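PDB 5JVV: beta-1,3-glucosyltransferase from Paecilomyces sp. J18, which probably belongs to the GH16 family of carbohydrate-active enzymes and folds as a curved beta-jelly-roll sandwich built of two packed sheets. Local coordinates for residues G43-T48 / K71-E76; E121-Q126 / G253-Q258. All blocks are in the same frame, centred on the assembly; numbering follows the deposited sequence.

Contact 1. Residues G43-T48 / K71-E76; sequences GLVKVT and KSVRLE
Leu-44 and Val-45 meet Lys-71 to Val-73 between the two sheets of the sandwich: strand 45-47 belongs to one sheet and strand 70-77 to the other. Leu-44 stands just before its strand, where helix 36-41 ends in a Schellman motif. Gly-43, with positive phi, is the C-prime residue; its N bonds to Glu-40 O, and Leu-44 N bonds to Ala-39 O. The turn delivers the leucine side chain to the backbone of the facing strand. One methyl does the touching: Leu-44 CD2 lies 3.7 Å from Lys-71 O and 3.8 Å from Ser-72 N, and it also meets the first methylene, Lys-71 CB, at 3.8 Å. Beyond CG the lysine chain is extended and leads away from the contact, and its NZ forms a salt bridge with Glu-42. One residue further along the first segment, two valines cross obliquely through single methyls, Val-45 CG2 and Val-73 CG1 being 4.1 Å apart. Val-45 has CG1 anti to its backbone N (chi1 168°), which leaves CG2 beside that N to make the touch. Ala-39 and Phe-20 pack against both valines and fill in the layer. The alternate residues serve the other face of the strand: Ser-72 OG bonds to Thr-245 O, and Arg-74 holds Glu-76 side-on, NE and NH2 both reaching OE2, almost in the guanidinium plane. Valine and leucine turned between the sheets, with serine, arginine and glutamate on the strand's opposite face, are the alternation expected of a beta sandwich, here a jelly roll.

Contact 2. Residues E121-Q126 / G253-Q258; sequences EGVNTQ and GSVYGQ
Two beta turns face each other at Asn-124 and Tyr-256, whose CA atoms lie 6.9 Å apart: a type II' turn from Val-123 to Gln-126, in the loop after strand 116-121 of the jelly roll, and a type II turn from Val-255 to Gln-258, starting on the last residue of helix 249-255, which is only weakly bonded there. Asn-124 takes the positive-phi second position of the first turn, and Gly-257 the positive-phi third position of the other. Between them the valines cross at about a right angle through one methyl each, Val-123 CG2 to Val-255 CG2 at 3.9 Å. Both CG2 atoms sit between their own backbone N and carbonyl carbon (chi1 -64° in Val-123), while Trp-101 and Trp-251 add to the packing around Val-123. The same Val-255 methyl is 4.0 Å from Asn-124 ND2, which leans over the start of the tyrosine, 3.7 Å from Tyr-256 CA. The other end of the amide comes to the ring from its edge, close to the ring plane, with Asn-124 OD1 3.7 Å from Tyr-256 CD2 and the two planes nearly perpendicular. This oxygen is also tied to Gly-99 N, which limits rotation of the amide. Two disulfides lie close by: Thr-125 touches Cys-98 and Tyr-256 touches Cys-262, the two halves of one bridge, and Tyr-256 also packs on Cys-273, bonded to Cys-248. Inside the first turn, the side-chain amide of Gln-126 closes a ring: Val-123 N donates to Gln-126 OE1 at 3.1 Å, from 59° above the carbonyl plane.

Overall arrangement
Both contacts are largely buried and lie equally far from the centre of the chain, yet they join different kinds of element. Contact 1 joins the two sheets, through the start of strand 45-47 and the residue before it, and is aliphatic packing, one methyl lying against the peptide backbone; its polar groups leave for the other face of the strand or for the helix end. Contact 2 joins the loop after strand 116-121 to the end of helix 249-255 and the turn that leaves it, mixing one aliphatic touch with an amide set at a ring edge, beside disulfides absent from contact 1. Strands 70-77 and 116-121 share one sheet. The centres of contacts 1 and 2 lie about 22 Å apart.

Contact 1. Residues G43-T48 / K71-E76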
loop_
_atom_site.group_PDB
_atom_site.type_symbol
_atom_site.label_atom_id
_atom_site.label_comp_id
_atom_site.label_asym_id
_atom_site.label_seq_id
_atom_site.Cartn_x
_atom_site.Cartn_y
_atom_site.Cartn_z
ATOM N N GLY A 43 -6.024 17.415 11.499
ATOM C CA GLY A 43 -5.146 16.479 12.182
ATOM C C GLY A 43 -4.916 15.162 11.453
ATOM O O GLY A 43 -4.357 14.222 12.030
ATOM N N LEU A 44 -5.332 15.076 10.192
ATOM C CA LEU A 44 -5.117 13.853 9.413
ATOM C C LEU A 44 -3.677 13.693 8.948
ATOM O O LEU A 44 -3.224 12.587 8.631
ATOM C CB LEU A 44 -6.040 13.802 8.190
ATOM C CG LEU A 44 -7.451 13.220 8.360
ATOM C CD1 LEU A 44 -8.214 13.872 9.484
ATOM C CD2 LEU A 44 -8.226 13.321 7.047
ATOM N N VAL A 45 -2.963 14.806 8.873
ATOM C CA VAL A 45 -1.570 14.790 8.446
ATOM C C VAL A 45 -0.768 15.647 9.400
ATOM O O VAL A 45 -1.163 16.777 9.725
ATOM C CB VAL A 45 -1.406 15.339 7.013
ATOM C CG1 VAL A 45 0.069 15.588 6.696
ATOM C CG2 VAL A 45 -2.010 14.372 6.002
ATOM N N LYS A 46 0.360 15.112 9.852
ATOM C CA LYS A 46 1.248 15.850 10.738
ATOM C C LYS A 46 2.615 15.196 10.714
ATOM O O LYS A 46 2.751 14.030 10.322
ATOM C CB LYS A 46 0.701 15.856 12.166
ATOM C CG LYS A 46 0.516 14.468 12.770
ATOM C CD LYS A 46 -0.293 14.520 14.071
ATOM C CE LYS A 46 -0.526 13.117 14.629
ATOM N NZ LYS A 46 -1.489 13.123 15.781
ATOM N N VAL A 47 3.625 15.950 11.136
ATOM C CA VAL A 47 4.944 15.375 11.387
ATOM C C VAL A 47 5.008 15.179 12.889
ATOM O O VAL A 47 4.665 16.086 13.660
ATOM C CB VAL A 47 6.075 16.295 10.914
ATOM C CG1 VAL A 47 7.431 15.723 11.317
ATOM C CG2 VAL A 47 6.010 16.478 9.415
ATOM N N THR A 48 5.388 13.982 13.318
ATOM C CA THR A 48 5.397 13.678 14.739
ATOM C C THR A 48 6.686 14.158 15.398
ATOM O O THR A 48 7.643 14.562 14.723
ATOM C CB THR A 48 5.244 12.175 15.017
ATOM O OG1 THR A 48 6.487 11.507 14.744
ATOM C CG2 THR A 48 4.123 11.562 14.167
ATOM N N LYS A 71 -13.127 10.996 5.730
ATOM C CA LYS A 71 -11.959 11.732 5.244
ATOM C C LYS A 71 -10.649 10.988 5.399
ATOM O O LYS A 71 -10.384 10.345 6.416
ATOM C CB LYS A 71 -11.856 13.095 5.923
ATOM C CG LYS A 71 -12.914 14.064 5.433
ATOM C CD LYS A 71 -13.009 15.248 6.361
ATOM C CE LYS A 71 -14.042 16.228 5.865
ATOM N NZ LYS A 71 -14.189 17.355 6.837
ATOM N N SER A 72 -9.818 11.114 4.375
ATOM C CA SER A 72 -8.541 10.432 4.317
ATOM C C SER A 72 -7.674 11.208 3.334
ATOM O O SER A 72 -8.077 12.273 2.838
ATOM C CB SER A 72 -8.748 8.983 3.852
ATOM O OG SER A 72 -7.548 8.217 3.930
ATOM N N VAL A 73 -6.488 10.683 3.061
ATOM C CA VAL A 73 -5.591 11.286 2.082
ATOM C C VAL A 73 -4.997 10.241 1.140
ATOM O O VAL A 73 -4.952 9.029 1.443
ATOM C CB VAL A 73 -4.452 12.094 2.748
ATOM C CG1 VAL A 73 -5.022 13.302 3.495
ATOM C CG2 VAL A 73 -3.615 11.203 3.681
ATOM N N ARG A 74 -4.567 10.718 -0.024
ATOM C CA ARG A 74 -3.925 9.883 -1.018
ATOM C C ARG A 74 -2.780 10.710 -1.582
ATOM O O ARG A 74 -2.997 11.736 -2.242
ATOM C CB ARG A 74 -4.930 9.460 -2.106
ATOM C CG ARG A 74 -4.288 8.870 -3.348
ATOM C CD ARG A 74 -5.301 8.151 -4.236
ATOM N NE ARG A 74 -4.800 7.991 -5.605
ATOM C CZ ARG A 74 -5.280 7.119 -6.492
ATOM N NH1 ARG A 74 -6.244 6.281 -6.151
ATOM N NH2 ARG A 74 -4.770 7.070 -7.716
ATOM N N LEU A 75 -1.561 10.287 -1.268
ATOM C CA LEU A 75 -0.354 11.006 -1.659
ATOM C C LEU A 75 0.275 10.323 -2.868
ATOM O O LEU A 75 0.472 9.115 -2.858
ATOM C CB LEU A 75 0.641 11.016 -0.499
ATOM C CG LEU A 75 0.434 12.091 0.572
ATOM C CD1 LEU A 75 -0.912 11.937 1.263
ATOM C CD2 LEU A 75 1.570 12.070 1.594
ATOM N N GLU A 76 0.572 11.105 -3.904
ATOM C CA GLU A 76 1.169 10.590 -5.132
ATOM C C GLU A 76 2.466 11.351 -5.378
ATOM O O GLU A 76 2.464 12.577 -5.404
ATOM C CB GLU A 76 0.205 10.756 -6.314
ATOM C CG GLU A 76 -1.138 10.066 -6.100
ATOM C CD GLU A 76 -2.106 10.264 -7.244
ATOM O OE1 GLU A 76 -1.815 11.083 -8.142
ATOM O OE2 GLU A 76 -3.162 9.599 -7.244
#

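Contact 2. Residues E121-Q126 / G253-Q258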
loop_
_atom_site.group_PDB
_atom_site.type_symbol
_atom_site.label_atom_id
_atom_site.label_comp_id
_atom_site.label_asym_id
_atom_site.label_seq_id
_atom_site.Cartn_x
_atom_site.Cartn_y
_atom_site.Cartn_z
ATOM N N GLU A 121 -0.950 -4.024 0.268
ATOM C CA GLU A 121 -2.381 -3.851 0.007
ATOM C C GLU A 121 -3.198 -4.887 0.754
ATOM O O GLU A 121 -2.782 -6.025 0.916
ATOM C CB GLU A 121 -2.708 -3.866 -1.497
ATOM C CG GLU A 121 -4.115 -3.320 -1.804
ATOM C CD GLU A 121 -4.240 -2.698 -3.177
ATOM O OE1 GLU A 121 -3.224 -2.195 -3.699
ATOM O OE2 GLU A 121 -5.369 -2.684 -3.726
ATOM N N GLY A 122 -4.371 -4.482 1.223
ATOM C CA GLY A 122 -5.254 -5.402 1.912
ATOM C C GLY A 122 -6.567 -4.724 2.192
ATOM O O GLY A 122 -6.705 -3.522 1.955
ATOM N N VAL A 123 -7.530 -5.486 2.705
ATOM C CA VAL A 123 -8.843 -4.944 3.022
ATOM C C VAL A 123 -9.350 -5.501 4.327
ATOM O O VAL A 123 -8.997 -6.628 4.723
ATOM C CB VAL A 123 -9.877 -5.273 1.907
ATOM C CG1 VAL A 123 -9.493 -4.601 0.602
ATOM C CG2 VAL A 123 -10.001 -6.798 1.714
ATOM N N ASN A 124 -10.178 -4.700 4.996
ATOM C CA ASN A 124 -10.893 -5.141 6.180
ATOM C C ASN A 124 -9.945 -5.719 7.221
ATOM O O ASN A 124 -8.909 -5.120 7.489
ATOM C CB ASN A 124 -12.008 -6.090 5.751
ATOM C CG ASN A 124 -12.949 -5.426 4.770
ATOM O OD1 ASN A 124 -13.337 -4.259 4.968
ATOM N ND2 ASN A 124 -13.292 -6.126 3.692
ATOM N N THR A 125 -10.266 -6.872 7.795
ATOM C CA THR A 125 -9.472 -7.403 8.904
ATOM C C THR A 125 -8.346 -8.345 8.474
ATOM O O THR A 125 -7.871 -9.161 9.273
ATOM C CB THR A 125 -10.368 -8.115 9.919
ATOM O OG1 THR A 125 -11.090 -9.152 9.245
ATOM C CG2 THR A 125 -11.359 -7.132 10.542
ATOM N N GLN A 126 -7.916 -8.216 7.221
ATOM C CA GLN A 126 -6.792 -8.982 6.688
ATOM C C GLN A 126 -5.582 -8.893 7.618
ATOM O O GLN A 126 -5.343 -7.857 8.230
ATOM C CB GLN A 126 -6.438 -8.402 5.327
ATOM C CG GLN A 126 -5.444 -9.188 4.524
ATOM C CD GLN A 126 -5.385 -8.691 3.106
ATOM O OE1 GLN A 126 -6.418 -8.355 2.505
ATOM N NE2 GLN A 126 -4.186 -8.635 2.554
ATOM N N GLY A 253 -15.393 -3.326 -0.132
ATOM C CA GLY A 253 -16.848 -3.334 -0.069
ATOM C C GLY A 253 -17.501 -4.603 -0.590
ATOM O O GLY A 253 -18.552 -5.008 -0.103
ATOM N N SER A 254 -16.878 -5.246 -1.570
ATOM C CA SER A 254 -17.480 -6.431 -2.173
ATOM C C SER A 254 -17.225 -7.704 -1.365
ATOM O O SER A 254 -18.055 -8.615 -1.371
ATOM C CB SER A 254 -17.009 -6.600 -3.619
ATOM O OG SER A 254 -15.617 -6.819 -3.668
ATOM N N VAL A 255 -16.091 -7.773 -0.669
ATOM C CA VAL A 255 -15.755 -8.967 0.124
ATOM C C VAL A 255 -16.043 -8.790 1.616
ATOM O O VAL A 255 -15.895 -9.726 2.408
ATOM C CB VAL A 255 -14.295 -9.429 -0.106
ATOM C CG1 VAL A 255 -14.061 -9.710 -1.600
ATOM C CG2 VAL A 255 -13.297 -8.386 0.425
ATOM N N TYR A 256 -16.480 -7.593 1.990
ATOM C CA TYR A 256 -16.822 -7.275 3.375
ATOM C C TYR A 256 -17.803 -8.299 3.944
ATOM O O TYR A 256 -18.846 -8.577 3.343
ATOM C CB TYR A 256 -17.456 -5.875 3.426
ATOM C CG TYR A 256 -17.843 -5.390 4.812
ATOM C CD1 TYR A 256 -19.068 -5.727 5.366
ATOM C CD2 TYR A 256 -16.999 -4.562 5.545
ATOM C CE1 TYR A 256 -19.436 -5.285 6.621
ATOM C CE2 TYR A 256 -17.366 -4.107 6.808
ATOM C CZ TYR A 256 -18.586 -4.467 7.327
ATOM O OH TYR A 256 -18.984 -4.046 8.575
ATOM N N GLY A 257 -17.462 -8.862 5.100
ATOM C CA GLY A 257 -18.357 -9.754 5.811
ATOM C C GLY A 257 -18.056 -11.229 5.593
ATOM O O GLY A 257 -18.653 -12.080 6.257
ATOM N N GLN A 258 -17.143 -11.545 4.675
ATOM C CA GLN A 258 -16.777 -12.944 4.436
ATOM C C GLN A 258 -15.528 -13.319 5.219
ATOM O O GLN A 258 -14.434 -12.816 4.923
ATOM C CB GLN A 258 -16.510 -13.193 2.949
ATOM C CG GLN A 258 -17.679 -12.975 2.030
ATOM C CD GLN A 258 -17.253 -13.056 0.581
ATOM O OE1 GLN A 258 -16.521 -13.969 0.181
ATOM N NE2 GLN A 258 -17.677 -12.087 -0.206
#